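Local coordinates for cortical-lytic enzyme (Clostridium perfringens, PDB 5JIP), which probably acts as a muramidase (lysozyme) of glycoside hydrolase family 25, cleaving the cortex peptidoglycan of the spore during germination, at residues S13-D18 against L219-N224; D107-L112 against R143-L148; S225-M230 against N254-L259; G261-V266 against E301-T306. All coordinates share one frame; numbering follows the deposited sequence.

Contact 1: residues S13-D18 against L219-N224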
loop_
_atom_site.group_PDB
_atom_site.type_symbol
_atom_site.label_atom_id
_atom_site.label_comp_id
_atom_site.label_asym_id
_atom_site.label_seq_id
_atom_site.Cartn_x
_atom_site.Cartn_y
_atom_site.Cartn_z
ATOM N N SER A 13 -15.177 -2.654 -16.013
ATOM C CA SER A 13 -13.901 -2.662 -16.712
ATOM C C SER A 13 -13.782 -1.458 -17.638
ATOM O O SER A 13 -14.696 -1.161 -18.415
ATOM C CB SER A 13 -13.735 -3.950 -17.521
ATOM O OG SER A 13 -13.675 -5.100 -16.685
ATOM N N THR A 14 -12.623 -0.797 -17.587
ATOM C CA THR A 14 -12.324 0.251 -18.550
ATOM C C THR A 14 -12.005 -0.362 -19.913
ATOM O O THR A 14 -11.812 -1.569 -20.060
ATOM C CB THR A 14 -11.158 1.114 -18.072
ATOM O OG1 THR A 14 -10.041 0.287 -17.748
ATOM C CG2 THR A 14 -11.561 1.940 -16.830
ATOM N N PHE A 15 -11.927 0.504 -20.914
ATOM C CA PHE A 15 -11.887 0.065 -22.298
ATOM C C PHE A 15 -11.140 1.079 -23.146
ATOM O O PHE A 15 -11.319 2.286 -22.984
ATOM C CB PHE A 15 -13.314 -0.133 -22.813
ATOM C CG PHE A 15 -13.412 -0.265 -24.306
ATOM C CD1 PHE A 15 -13.326 -1.496 -24.921
ATOM C CD2 PHE A 15 -13.610 0.850 -25.085
ATOM C CE1 PHE A 15 -13.412 -1.620 -26.312
ATOM C CE2 PHE A 15 -13.710 0.744 -26.465
ATOM C CZ PHE A 15 -13.624 -0.492 -27.079
ATOM N N GLY A 16 -10.345 0.586 -24.086
ATOM C CA GLY A 16 -9.687 1.475 -25.001
ATOM C C GLY A 16 -8.855 0.742 -26.023
ATOM O O GLY A 16 -8.489 -0.438 -25.847
ATOM N N PRO A 17 -8.503 1.448 -27.096
ATOM C CA PRO A 17 -7.709 0.846 -28.162
ATOM C C PRO A 17 -6.217 0.995 -27.918
ATOM O O PRO A 17 -5.767 1.820 -27.120
ATOM C CB PRO A 17 -8.139 1.665 -29.386
ATOM C CG PRO A 17 -8.307 3.054 -28.802
ATOM C CD PRO A 17 -8.954 2.814 -27.456
ATOM N N ASP A 18 -5.443 0.193 -28.646
ATOM C CA ASP A 18 -4.050 0.557 -28.862
ATOM C C ASP A 18 -3.826 0.769 -30.352
ATOM O O ASP A 18 -4.471 0.130 -31.200
ATOM C CB ASP A 18 -3.060 -0.469 -28.275
ATOM C CG ASP A 18 -3.278 -1.875 -28.797
ATOM O OD1 ASP A 18 -4.117 -2.595 -28.217
ATOM O OD2 ASP A 18 -2.598 -2.258 -29.773
ATOM N N LEU A 219 -8.408 -3.814 -29.439
ATOM C CA LEU A 219 -9.233 -3.325 -28.340
ATOM C C LEU A 219 -8.921 -4.083 -27.052
ATOM O O LEU A 219 -8.570 -5.270 -27.067
ATOM C CB LEU A 219 -10.705 -3.452 -28.652
ATOM C CG LEU A 219 -11.185 -2.630 -29.869
ATOM C CD1 LEU A 219 -12.638 -2.936 -30.135
ATOM C CD2 LEU A 219 -10.930 -1.123 -29.659
ATOM N N ASN A 220 -9.101 -3.389 -25.932
ATOM C CA ASN A 220 -8.592 -3.854 -24.646
ATOM C C ASN A 220 -9.575 -3.565 -23.529
ATOM O O ASN A 220 -10.179 -2.485 -23.475
ATOM C CB ASN A 220 -7.281 -3.157 -24.276
ATOM C CG ASN A 220 -6.220 -3.299 -25.344
ATOM O OD1 ASN A 220 -5.582 -4.335 -25.449
ATOM N ND2 ASN A 220 -5.984 -2.230 -26.100
ATOM N N TRP A 221 -9.696 -4.524 -22.621
ATOM C CA TRP A 221 -10.288 -4.287 -21.317
ATOM C C TRP A 221 -9.194 -3.956 -20.312
ATOM O O TRP A 221 -8.113 -4.561 -20.317
ATOM C CB TRP A 221 -11.074 -5.508 -20.820
ATOM C CG TRP A 221 -12.176 -5.950 -21.724
ATOM C CD1 TRP A 221 -12.242 -7.127 -22.401
ATOM C CD2 TRP A 221 -13.366 -5.214 -22.067
ATOM N NE1 TRP A 221 -13.399 -7.191 -23.131
ATOM C CE2 TRP A 221 -14.106 -6.025 -22.960
ATOM C CE3 TRP A 221 -13.883 -3.971 -21.694
ATOM C CZ2 TRP A 221 -15.334 -5.633 -23.481
ATOM C CZ3 TRP A 221 -15.105 -3.558 -22.235
ATOM C CH2 TRP A 221 -15.822 -4.398 -23.110
ATOM N N GLY A 222 -9.498 -3.011 -19.433
ATOM C CA GLY A 222 -8.588 -2.603 -18.395
ATOM C C GLY A 222 -9.166 -2.777 -17.001
ATOM O O GLY A 222 -10.235 -3.368 -16.800
ATOM N N PRO A 223 -8.454 -2.236 -16.012
ATOM C CA PRO A 223 -8.931 -2.260 -14.626
ATOM C C PRO A 223 -10.263 -1.540 -14.452
ATOM O O PRO A 223 -10.706 -0.760 -15.291
ATOM C CB PRO A 223 -7.817 -1.539 -13.850
ATOM C CG PRO A 223 -6.644 -1.495 -14.769
ATOM C CD PRO A 223 -7.194 -1.499 -16.154
ATOM N N ASN A 224 -10.895 -1.800 -13.305
ATOM C CA ASN A 224 -12.154 -1.154 -12.974
ATOM C C ASN A 224 -12.025 0.354 -12.881
ATOM O O ASN A 224 -13.005 1.076 -13.111
ATOM C CB ASN A 224 -12.672 -1.711 -11.662
ATOM C CG ASN A 224 -13.137 -3.139 -11.799
ATOM O OD1 ASN A 224 -13.051 -3.735 -12.878
ATOM N ND2 ASN A 224 -13.654 -3.692 -10.721
HETATM O O HOH W 1 -11.552 -4.893 -14.995
#
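W221 takes F15 over one face of its indole, with F15 CD1 3.8 Å from W221 CZ3 and the ring planes oblique, 55° apart. The carbonyl oxygen of T14 lies at the indole edge, near its plane. F15 CG is anti to the backbone N (chi1 166°), and the ring reaches across to L219 of the partner strand, F15 CZ 3.8 Å from L219 CD2. F204 stacks on W221 and K9 makes a cation-pi contact with it. On the other side of the sheet, N220 ND2 donates to D18 OD1 at 2.8 Å, in the amide plane and on the carboxylate's anti lone pair; Q203 also bonds D18 OD1. N220 ND2 also bonds G16 O at 3.1 Å, and W176 holds N220 OD1. The amide rotation is thus fixed from both ends. P223 O takes two donors of T14: OG1 at 2.8 Å, in the carbonyl plane, and N from above that plane. A water ties S13 OG to G222 O and N224 OD1. N10 also bonds S13 OG through its backbone N and N224 OD1 through its ND2. This antiparallel pairing of strands 15-19 and 217-221 closes the family 25 barrel, where its first and last strands meet.

Contact 2: residues D107-L112 against R143-L148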
loop_
_atom_site.group_PDB
_atom_site.type_symbol
_atom_site.label_atom_id
_atom_site.label_comp_id
_atom_site.label_asym_id
_atom_site.label_seq_id
_atom_site.Cartn_x
_atom_site.Cartn_y
_atom_site.Cartn_z
ATOM N N ASP A 107 0.816 8.909 -19.241
ATOM C CA ASP A 107 -0.185 8.780 -18.191
ATOM C C ASP A 107 -0.322 7.336 -17.722
ATOM O O ASP A 107 -0.437 7.072 -16.520
ATOM C CB ASP A 107 -1.535 9.271 -18.691
ATOM C CG ASP A 107 -1.460 10.644 -19.311
ATOM O OD1 ASP A 107 -0.778 11.508 -18.723
ATOM O OD2 ASP A 107 -2.126 10.846 -20.351
ATOM N N LEU A 108 -0.354 6.396 -18.660
ATOM C CA LEU A 108 -0.498 4.991 -18.328
ATOM C C LEU A 108 0.877 4.356 -18.183
ATOM O O LEU A 108 1.892 4.940 -18.587
ATOM C CB LEU A 108 -1.273 4.263 -19.410
ATOM C CG LEU A 108 -2.387 5.038 -20.082
ATOM C CD1 LEU A 108 -2.925 4.265 -21.299
ATOM C CD2 LEU A 108 -3.493 5.296 -19.066
ATOM N N PHE A 109 0.901 3.139 -17.595
ATOM C CA PHE A 109 2.126 2.346 -17.509
ATOM C C PHE A 109 2.818 2.365 -18.867
ATOM O O PHE A 109 2.224 1.949 -19.870
ATOM C CB PHE A 109 1.886 0.859 -17.168
ATOM C CG PHE A 109 1.296 0.579 -15.811
ATOM C CD1 PHE A 109 2.035 0.750 -14.645
ATOM C CD2 PHE A 109 0.030 0.021 -15.715
ATOM C CE1 PHE A 109 1.479 0.439 -13.432
ATOM C CE2 PHE A 109 -0.521 -0.306 -14.504
ATOM C CZ PHE A 109 0.183 -0.104 -13.364
ATOM N N PRO A 110 4.078 2.745 -18.933
ATOM C CA PRO A 110 4.875 2.377 -20.101
ATOM C C PRO A 110 4.871 0.866 -20.266
ATOM O O PRO A 110 4.800 0.125 -19.287
ATOM C CB PRO A 110 6.273 2.917 -19.766
ATOM C CG PRO A 110 6.045 3.933 -18.688
ATOM C CD PRO A 110 4.885 3.420 -17.904
ATOM N N VAL A 111 4.901 0.404 -21.519
ATOM C CA VAL A 111 4.719 -1.010 -21.823
ATOM C C VAL A 111 5.894 -1.531 -22.654
ATOM O O VAL A 111 6.323 -0.886 -23.624
ATOM C CB VAL A 111 3.386 -1.242 -22.558
ATOM C CG1 VAL A 111 3.322 -2.595 -23.242
ATOM C CG2 VAL A 111 2.229 -1.107 -21.594
ATOM N N LEU A 112 6.395 -2.714 -22.267
ATOM C CA LEU A 112 7.269 -3.538 -23.096
ATOM C C LEU A 112 6.434 -4.595 -23.811
ATOM O O LEU A 112 5.781 -5.424 -23.173
ATOM C CB LEU A 112 8.362 -4.190 -22.251
ATOM C CG LEU A 112 9.364 -5.078 -22.988
ATOM C CD1 LEU A 112 10.268 -4.226 -23.844
ATOM C CD2 LEU A 112 10.170 -5.844 -21.953
ATOM N N ARG A 143 11.763 5.586 -12.285
ATOM C CA ARG A 143 10.898 5.434 -11.120
ATOM C C ARG A 143 9.446 5.156 -11.517
ATOM O O ARG A 143 8.539 5.389 -10.723
ATOM C CB ARG A 143 10.979 6.656 -10.188
ATOM C CG ARG A 143 10.688 6.309 -8.727
ATOM C CD ARG A 143 10.486 7.555 -7.875
ATOM N NE ARG A 143 10.325 7.233 -6.464
ATOM C CZ ARG A 143 9.765 8.046 -5.574
ATOM N NH1 ARG A 143 9.307 9.226 -5.931
ATOM N NH2 ARG A 143 9.667 7.673 -4.316
ATOM N N ARG A 144 9.218 4.676 -12.738
ATOM C CA ARG A 144 7.907 4.263 -13.222
ATOM C C ARG A 144 7.857 2.753 -13.390
ATOM O O ARG A 144 8.761 2.157 -13.979
ATOM C CB ARG A 144 7.562 4.910 -14.576
ATOM C CG ARG A 144 7.313 6.398 -14.551
ATOM C CD ARG A 144 6.020 6.734 -13.871
ATOM N NE ARG A 144 4.853 6.134 -14.541
ATOM C CZ ARG A 144 4.162 6.680 -15.542
ATOM N NH1 ARG A 144 4.478 7.869 -16.051
ATOM N NH2 ARG A 144 3.116 6.034 -16.034
ATOM N N ARG A 145 6.766 2.158 -12.934
ATOM C CA ARG A 145 6.480 0.763 -13.226
ATOM C C ARG A 145 6.303 0.492 -14.717
ATOM O O ARG A 145 5.638 1.242 -15.438
ATOM C CB ARG A 145 5.212 0.309 -12.524
ATOM C CG ARG A 145 5.203 0.354 -11.017
ATOM C CD ARG A 145 6.286 -0.506 -10.376
ATOM N NE ARG A 145 6.460 -1.836 -10.932
ATOM C CZ ARG A 145 5.767 -2.922 -10.585
ATOM N NH1 ARG A 145 4.774 -2.837 -9.722
ATOM N NH2 ARG A 145 6.059 -4.104 -11.127
ATOM N N LEU A 146 6.875 -0.620 -15.157
ATOM C CA LEU A 146 6.781 -1.107 -16.523
ATOM C C LEU A 146 5.770 -2.248 -16.612
ATOM O O LEU A 146 5.877 -3.236 -15.880
ATOM C CB LEU A 146 8.159 -1.590 -16.989
ATOM C CG LEU A 146 8.256 -2.117 -18.418
ATOM C CD1 LEU A 146 8.034 -0.976 -19.410
ATOM C CD2 LEU A 146 9.596 -2.784 -18.652
ATOM N N MET A 147 4.796 -2.115 -17.507
ATOM C CA MET A 147 3.844 -3.193 -17.796
ATOM C C MET A 147 4.354 -4.039 -18.959
ATOM O O MET A 147 4.979 -3.516 -19.883
ATOM C CB MET A 147 2.449 -2.628 -18.111
ATOM C CG MET A 147 1.425 -3.681 -18.552
ATOM S SD MET A 147 -0.285 -3.274 -18.144
ATOM C CE MET A 147 -0.587 -1.928 -19.266
ATOM N N LEU A 148 4.132 -5.357 -18.867
ATOM C CA LEU A 148 4.485 -6.311 -19.919
ATOM C C LEU A 148 3.260 -6.655 -20.755
ATOM O O LEU A 148 2.209 -7.027 -20.217
ATOM C CB LEU A 148 5.077 -7.596 -19.335
ATOM C CG LEU A 148 5.466 -8.655 -20.392
ATOM C CD1 LEU A 148 6.629 -8.154 -21.157
ATOM C CD2 LEU A 148 5.768 -9.987 -19.706
#
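A beta-alpha-beta unit of the barrel joins these segments: strands 111-113 and 147-151 run parallel, with helix 124-142 as the crossover between them. M147 sits between two carbonyl-amide links. M147 N donates to P110 O at 2.9 Å, and M147 O accepts from L112 N at 2.9 Å. V111 and M147 lie side by side on one face of the sheet, and V111 CG2 is 3.7 Å from M147 CE. M147 CG is anti to the backbone N (chi1 175°), and a bend at chi3 brings the methyl to V111. The sulfur makes an oblique Met-aromatic contact with F109, 5.1 Å from M147 SD to the ring centroid. F109 crosses M147 at about a right angle and packs CB to CB. Its ring edge meets R145 O, while F109 CE1 rests on R145 CB at 3.8 Å. On the opposite face of the sheet, L112 CB meets L146 CD2, and L148 CD1 lies near L112 O. R144 curls back over P110, with P110 CD over one guanidinium face, 3.7 Å from R144 NH2. R144 NH1 bonds G106 O just before the segment. R145 sends its guanidinium away to E139, T306 and D172. Helix 124-142 covers L112 and L146 through F134, and P110 through F138. Y39 of strand 38-44 packs on V111 and M147, and strand 70-75 flanks V111 on its other edge.

Contact 3: residues S225-M230 against N254-L259. With MG (magnesium ion), chain E.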
loop_
_atom_site.group_PDB
_atom_site.type_symbol
_atom_site.label_atom_id
_atom_site.label_comp_id
_atom_site.label_asym_id
_atom_site.label_seq_id
_atom_site.Cartn_x
_atom_site.Cartn_y
_atom_site.Cartn_z
ATOM N N SER A 225 -10.845 0.847 -12.527
ATOM C CA SER A 225 -10.583 2.272 -12.465
ATOM C C SER A 225 -9.394 2.637 -13.336
ATOM O O SER A 225 -8.362 1.966 -13.308
ATOM C CB SER A 225 -10.290 2.721 -11.044
ATOM O OG SER A 225 -9.990 4.101 -11.047
ATOM N N ILE A 226 -9.538 3.743 -14.067
ATOM C CA ILE A 226 -8.428 4.281 -14.847
ATOM C C ILE A 226 -7.240 4.584 -13.937
ATOM O O ILE A 226 -6.086 4.557 -14.373
ATOM C CB ILE A 226 -8.895 5.527 -15.626
ATOM C CG1 ILE A 226 -7.777 6.049 -16.513
ATOM C CG2 ILE A 226 -9.343 6.629 -14.690
ATOM C CD1 ILE A 226 -7.461 5.097 -17.698
ATOM N N ASP A 227 -7.504 4.887 -12.665
ATOM C CA ASP A 227 -6.438 5.186 -11.723
ATOM C C ASP A 227 -5.449 4.030 -11.609
ATOM O O ASP A 227 -4.253 4.262 -11.398
ATOM C CB ASP A 227 -7.025 5.510 -10.341
ATOM C CG ASP A 227 -7.980 6.706 -10.344
ATOM O OD1 ASP A 227 -7.895 7.541 -11.232
ATOM O OD2 ASP A 227 -8.814 6.798 -9.413
ATOM N N SER A 228 -5.914 2.796 -11.813
ATOM C CA SER A 228 -5.049 1.626 -11.669
ATOM C C SER A 228 -4.047 1.485 -12.818
ATOM O O SER A 228 -3.172 0.633 -12.742
ATOM C CB SER A 228 -5.894 0.368 -11.566
ATOM O OG SER A 228 -6.640 0.394 -10.353
ATOM N N LEU A 229 -4.184 2.273 -13.881
ATOM C CA LEU A 229 -3.191 2.312 -14.946
ATOM C C LEU A 229 -2.212 3.469 -14.803
ATOM O O LEU A 229 -1.175 3.473 -15.495
ATOM C CB LEU A 229 -3.888 2.429 -16.318
ATOM C CG LEU A 229 -4.749 1.238 -16.764
ATOM C CD1 LEU A 229 -5.413 1.539 -18.101
ATOM C CD2 LEU A 229 -3.891 -0.044 -16.843
ATOM N N MET A 230 -2.521 4.451 -13.940
ATOM C CA MET A 230 -1.805 5.730 -13.857
ATOM C C MET A 230 -1.172 5.973 -12.485
ATOM O O MET A 230 -1.665 5.470 -11.471
ATOM C CB MET A 230 -2.752 6.894 -14.148
ATOM C CG MET A 230 -3.472 6.759 -15.444
ATOM S SD MET A 230 -4.397 8.249 -15.904
ATOM C CE MET A 230 -5.531 8.458 -14.531
ATOM N N ASN A 254 -6.030 12.340 -1.137
ATOM C CA ASN A 254 -6.095 11.955 -2.541
ATOM C C ASN A 254 -7.301 11.058 -2.758
ATOM O O ASN A 254 -7.785 10.409 -1.840
ATOM C CB ASN A 254 -4.830 11.220 -2.985
ATOM C CG ASN A 254 -3.787 12.132 -3.570
ATOM O OD1 ASN A 254 -3.359 13.119 -2.961
ATOM N ND2 ASN A 254 -3.343 11.787 -4.785
ATOM N N LYS A 255 -7.796 11.022 -3.996
ATOM C CA LYS A 255 -9.066 10.365 -4.280
ATOM C C LYS A 255 -8.938 9.100 -5.119
ATOM O O LYS A 255 -9.961 8.466 -5.399
ATOM C CB LYS A 255 -10.026 11.334 -4.992
ATOM C CG LYS A 255 -10.128 12.716 -4.410
ATOM C CD LYS A 255 -10.765 12.769 -3.044
ATOM C CE LYS A 255 -10.681 14.211 -2.526
ATOM N NZ LYS A 255 -10.562 14.312 -1.042
ATOM N N GLU A 256 -7.730 8.695 -5.508
ATOM C CA GLU A 256 -7.604 7.567 -6.428
ATOM C C GLU A 256 -8.102 6.276 -5.811
ATOM O O GLU A 256 -7.864 5.982 -4.628
ATOM C CB GLU A 256 -6.156 7.392 -6.876
ATOM C CG GLU A 256 -5.668 8.453 -7.811
ATOM C CD GLU A 256 -5.124 9.674 -7.095
ATOM O OE1 GLU A 256 -4.945 9.641 -5.855
ATOM O OE2 GLU A 256 -4.851 10.664 -7.785
ATOM N N ASP A 257 -8.765 5.470 -6.646
ATOM C CA ASP A 257 -9.278 4.188 -6.197
ATOM C C ASP A 257 -8.164 3.260 -5.773
ATOM O O ASP A 257 -8.377 2.390 -4.928
ATOM C CB ASP A 257 -10.110 3.535 -7.309
ATOM C CG ASP A 257 -11.267 4.406 -7.737
ATOM O OD1 ASP A 257 -12.034 4.802 -6.838
ATOM O OD2 ASP A 257 -11.386 4.738 -8.945
ATOM N N ASP A 258 -6.972 3.425 -6.336
ATOM C CA ASP A 258 -5.851 2.561 -6.021
ATOM C C ASP A 258 -4.845 3.244 -5.105
ATOM O O ASP A 258 -3.691 2.812 -5.043
ATOM C CB ASP A 258 -5.152 2.096 -7.310
ATOM C CG ASP A 258 -4.539 3.250 -8.086
ATOM O OD1 ASP A 258 -4.948 4.428 -7.861
ATOM O OD2 ASP A 258 -3.671 3.000 -8.958
ATOM N N LEU A 259 -5.251 4.325 -4.429
ATOM C CA LEU A 259 -4.365 5.010 -3.506
ATOM C C LEU A 259 -3.885 4.046 -2.424
ATOM O O LEU A 259 -4.651 3.240 -1.886
ATOM C CB LEU A 259 -5.089 6.183 -2.871
ATOM C CG LEU A 259 -4.271 7.027 -1.911
ATOM C CD1 LEU A 259 -3.203 7.794 -2.637
ATOM C CD2 LEU A 259 -5.222 7.928 -1.173
HETATM MG MG MG E . -2.499 4.180 -10.133
HETATM O O HOH W 2 -3.220 5.924 -9.145
HETATM O O HOH W 3 -1.641 2.517 -11.094
#
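S225 OG is gripped from two sides. It donates to D257 OD2 at 2.6 Å, on the anti lone pair. It also accepts from D227 N, making an ST turn at the start of the 3-10 segment 226-229. A second bond joins the segments: D257 N donates to D227 OD2 at 3.1 Å, with an N-H...O angle of 163°. The D227 and E256 side chains cross at about a right angle, D227 CG 3.8 Å from E256 CG. E256 is held by N254 and S233. Beside these bonds, D258 OD2 binds the magnesium ion at 2.0 Å, and D227 O and M230 O bind it from the facing segment. Waters 2 and 3 and D304 OD2 complete six ligands. D258 CG stands between the backbone N and the carbonyl carbon (chi1 64°), which turns the carboxylate toward the ion. Water 2 donates to its other oxygen, D258 OD1, at 2.6 Å. D227 gives its backbone oxygen to the metal and its side chain to the opposite loop. The carboxylate oxygens D227 OD2 and D257 OD2 come within 3.3 Å of each other. The S225 hydroxyl and the D257 amide, which donate to these oxygens, would probably ease this repulsion.

Contact 4: residues G261-V266 against E301-T306. With MG (magnesium ion), chain E.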
loop_
_atom_site.group_PDB
_atom_site.type_symbol
_atom_site.label_atom_id
_atom_site.label_comp_id
_atom_site.label_asym_id
_atom_site.label_seq_id
_atom_site.Cartn_x
_atom_site.Cartn_y
_atom_site.Cartn_z
ATOM N N GLY A 261 -0.927 5.249 -0.160
ATOM C CA GLY A 261 -0.309 5.980 0.928
ATOM C C GLY A 261 0.437 7.203 0.431
ATOM O O GLY A 261 0.319 7.603 -0.722
ATOM N N TYR A 262 1.232 7.757 1.333
ATOM C CA TYR A 262 1.987 8.978 1.123
ATOM C C TYR A 262 3.334 8.850 1.801
ATOM O O TYR A 262 3.459 8.216 2.855
ATOM C CB TYR A 262 1.286 10.219 1.705
ATOM C CG TYR A 262 -0.167 10.366 1.382
ATOM C CD1 TYR A 262 -1.132 9.705 2.128
ATOM C CD2 TYR A 262 -0.585 11.222 0.364
ATOM C CE1 TYR A 262 -2.468 9.837 1.831
ATOM C CE2 TYR A 262 -1.901 11.373 0.069
ATOM C CZ TYR A 262 -2.851 10.709 0.808
ATOM O OH TYR A 262 -4.167 10.890 0.487
ATOM N N ASN A 263 4.330 9.480 1.199
ATOM C CA ASN A 263 5.610 9.758 1.832
ATOM C C ASN A 263 5.748 11.266 2.015
ATOM O O ASN A 263 5.475 12.043 1.093
ATOM C CB ASN A 263 6.784 9.254 0.994
ATOM C CG ASN A 263 6.840 7.741 0.914
ATOM O OD1 ASN A 263 6.551 7.033 1.890
ATOM N ND2 ASN A 263 7.152 7.230 -0.271
ATOM N N VAL A 264 6.227 11.659 3.194
ATOM C CA VAL A 264 6.433 13.060 3.563
ATOM C C VAL A 264 7.912 13.295 3.818
ATOM O O VAL A 264 8.611 12.431 4.373
ATOM C CB VAL A 264 5.601 13.439 4.801
ATOM C CG1 VAL A 264 5.901 14.866 5.247
ATOM C CG2 VAL A 264 4.115 13.264 4.484
ATOM N N PHE A 265 8.377 14.478 3.429
ATOM C CA PHE A 265 9.792 14.822 3.494
ATOM C C PHE A 265 9.987 16.198 4.114
ATOM O O PHE A 265 9.179 17.109 3.890
ATOM C CB PHE A 265 10.403 14.820 2.113
ATOM C CG PHE A 265 10.277 13.494 1.390
ATOM C CD1 PHE A 265 9.130 13.185 0.661
ATOM C CD2 PHE A 265 11.311 12.565 1.443
ATOM C CE1 PHE A 265 9.020 11.961 -0.006
ATOM C CE2 PHE A 265 11.208 11.328 0.793
ATOM C CZ PHE A 265 10.071 11.031 0.060
ATOM N N VAL A 266 11.080 16.334 4.871
ATOM C CA VAL A 266 11.520 17.610 5.438
ATOM C C VAL A 266 12.876 17.937 4.822
ATOM O O VAL A 266 13.844 17.184 5.007
ATOM C CB VAL A 266 11.614 17.560 6.972
ATOM C CG1 VAL A 266 12.195 18.888 7.496
ATOM C CG2 VAL A 266 10.263 17.264 7.610
ATOM N N GLU A 301 4.423 13.087 -1.495
ATOM C CA GLU A 301 3.995 12.347 -2.671
ATOM C C GLU A 301 2.975 11.288 -2.263
ATOM O O GLU A 301 3.102 10.650 -1.210
ATOM C CB GLU A 301 5.197 11.689 -3.378
ATOM C CG GLU A 301 5.899 10.606 -2.522
ATOM C CD GLU A 301 7.250 10.184 -3.071
ATOM O OE1 GLU A 301 7.735 10.807 -4.048
ATOM O OE2 GLU A 301 7.845 9.220 -2.498
ATOM N N ALA A 302 1.960 11.111 -3.098
ATOM C CA ALA A 302 1.103 9.945 -2.990
ATOM C C ALA A 302 1.733 8.774 -3.737
ATOM O O ALA A 302 2.562 8.955 -4.630
ATOM C CB ALA A 302 -0.281 10.239 -3.546
ATOM N N PHE A 303 1.342 7.552 -3.360
ATOM C CA PHE A 303 1.707 6.393 -4.171
ATOM C C PHE A 303 0.541 5.416 -4.179
ATOM O O PHE A 303 -0.317 5.441 -3.289
ATOM C CB PHE A 303 3.018 5.700 -3.709
ATOM C CG PHE A 303 3.036 5.230 -2.269
ATOM C CD1 PHE A 303 2.533 3.980 -1.906
ATOM C CD2 PHE A 303 3.614 6.019 -1.286
ATOM C CE1 PHE A 303 2.577 3.550 -0.579
ATOM C CE2 PHE A 303 3.681 5.593 0.024
ATOM C CZ PHE A 303 3.158 4.363 0.394
ATOM N N ASP A 304 0.491 4.580 -5.217
ATOM C CA ASP A 304 -0.646 3.696 -5.432
ATOM C C ASP A 304 -0.231 2.238 -5.214
ATOM O O ASP A 304 0.915 1.933 -4.897
ATOM C CB ASP A 304 -1.280 3.950 -6.808
ATOM C CG ASP A 304 -0.357 3.640 -7.982
ATOM O OD1 ASP A 304 0.678 2.962 -7.811
ATOM O OD2 ASP A 304 -0.700 4.083 -9.100
ATOM N N ILE A 305 -1.208 1.333 -5.327
ATOM C CA ILE A 305 -1.001 -0.053 -4.924
ATOM C C ILE A 305 0.137 -0.705 -5.680
ATOM O O ILE A 305 0.858 -1.535 -5.121
ATOM C CB ILE A 305 -2.316 -0.838 -5.083
ATOM C CG1 ILE A 305 -3.306 -0.309 -4.047
ATOM C CG2 ILE A 305 -2.085 -2.341 -4.888
ATOM C CD1 ILE A 305 -4.731 -0.872 -4.220
ATOM N N THR A 306 0.337 -0.355 -6.947
ATOM C CA THR A 306 1.385 -1.009 -7.714
ATOM C C THR A 306 2.677 -0.205 -7.722
ATOM O O THR A 306 3.609 -0.566 -8.425
ATOM C CB THR A 306 0.888 -1.340 -9.134
ATOM O OG1 THR A 306 0.167 -0.241 -9.693
ATOM C CG2 THR A 306 -0.061 -2.537 -9.074
HETATM MG MG MG E . -2.499 4.180 -10.133
HETATM O O HOH W 3 -1.641 2.517 -11.094
HETATM O O HOH W 2 -3.220 5.924 -9.145
#
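F303 lays its ring over the backbone of G261. G261 CA is 4.1 Å from the ring centroid and 18° off its normal, a CH-pi contact with the face. F303 CG lies between its own backbone N and carbonyl carbon (chi1 57°), and this swings the ring across to the neighbouring strand. With no side chain on G261, the ring can come down onto the main chain. F303 CE2 also reaches the side-chain amide of N263; the two side chains cross at about a right angle. N263 faces E301 across the strands. Its ND2 donates to E301 OE2 at 3.1 Å, nearly straight at 175°, on the anti lone pair. E301 OE2 also lies in the plane of the F265 ring, at its edge, 3.8 Å from F265 CZ. The other oxygen, E301 OE1, pairs with R313 and R143.

These residues belong to strands 259-266 and 296-304, the central pair of a four-stranded antiparallel sheet. G261 with F303 and N263 with E301 are hydrogen-bonded pairs. Y262 and A302 form the non-hydrogen-bonded pair between them and point to the other face, with Y262 CD2 4.0 Å from A302 CB. At the end of the second strand D304 OD2 binds the magnesium ion at 2.1 Å. F303 packs on F303 of the second subunit. N263 OD1 bonds T273 of its own chain, and ND2 bonds T273 of the second subunit.

In the fold
Contacts 1 and 2 lie in the same barrel sheet, with centres 15 Å apart and no touch. Contact 4 lies in a separate antiparallel sheet, its centre 26 Å from that of contact 1. Contact 3 bridges the two parts. P223 of contact 1 packs on S228 and L229, and F109 N of contact 2 is 3.0 Å from L229 O. The magnesium ion joins contacts 3 and 4: D227, M230 and D258 come from one and D304 from the other. D258 O and I305 N, 2.9 Å apart, add a backbone link. Contact 2 also meets contact 4 directly, through a salt bridge of R143 NH1 to E301 OE1 at 2.9 Å.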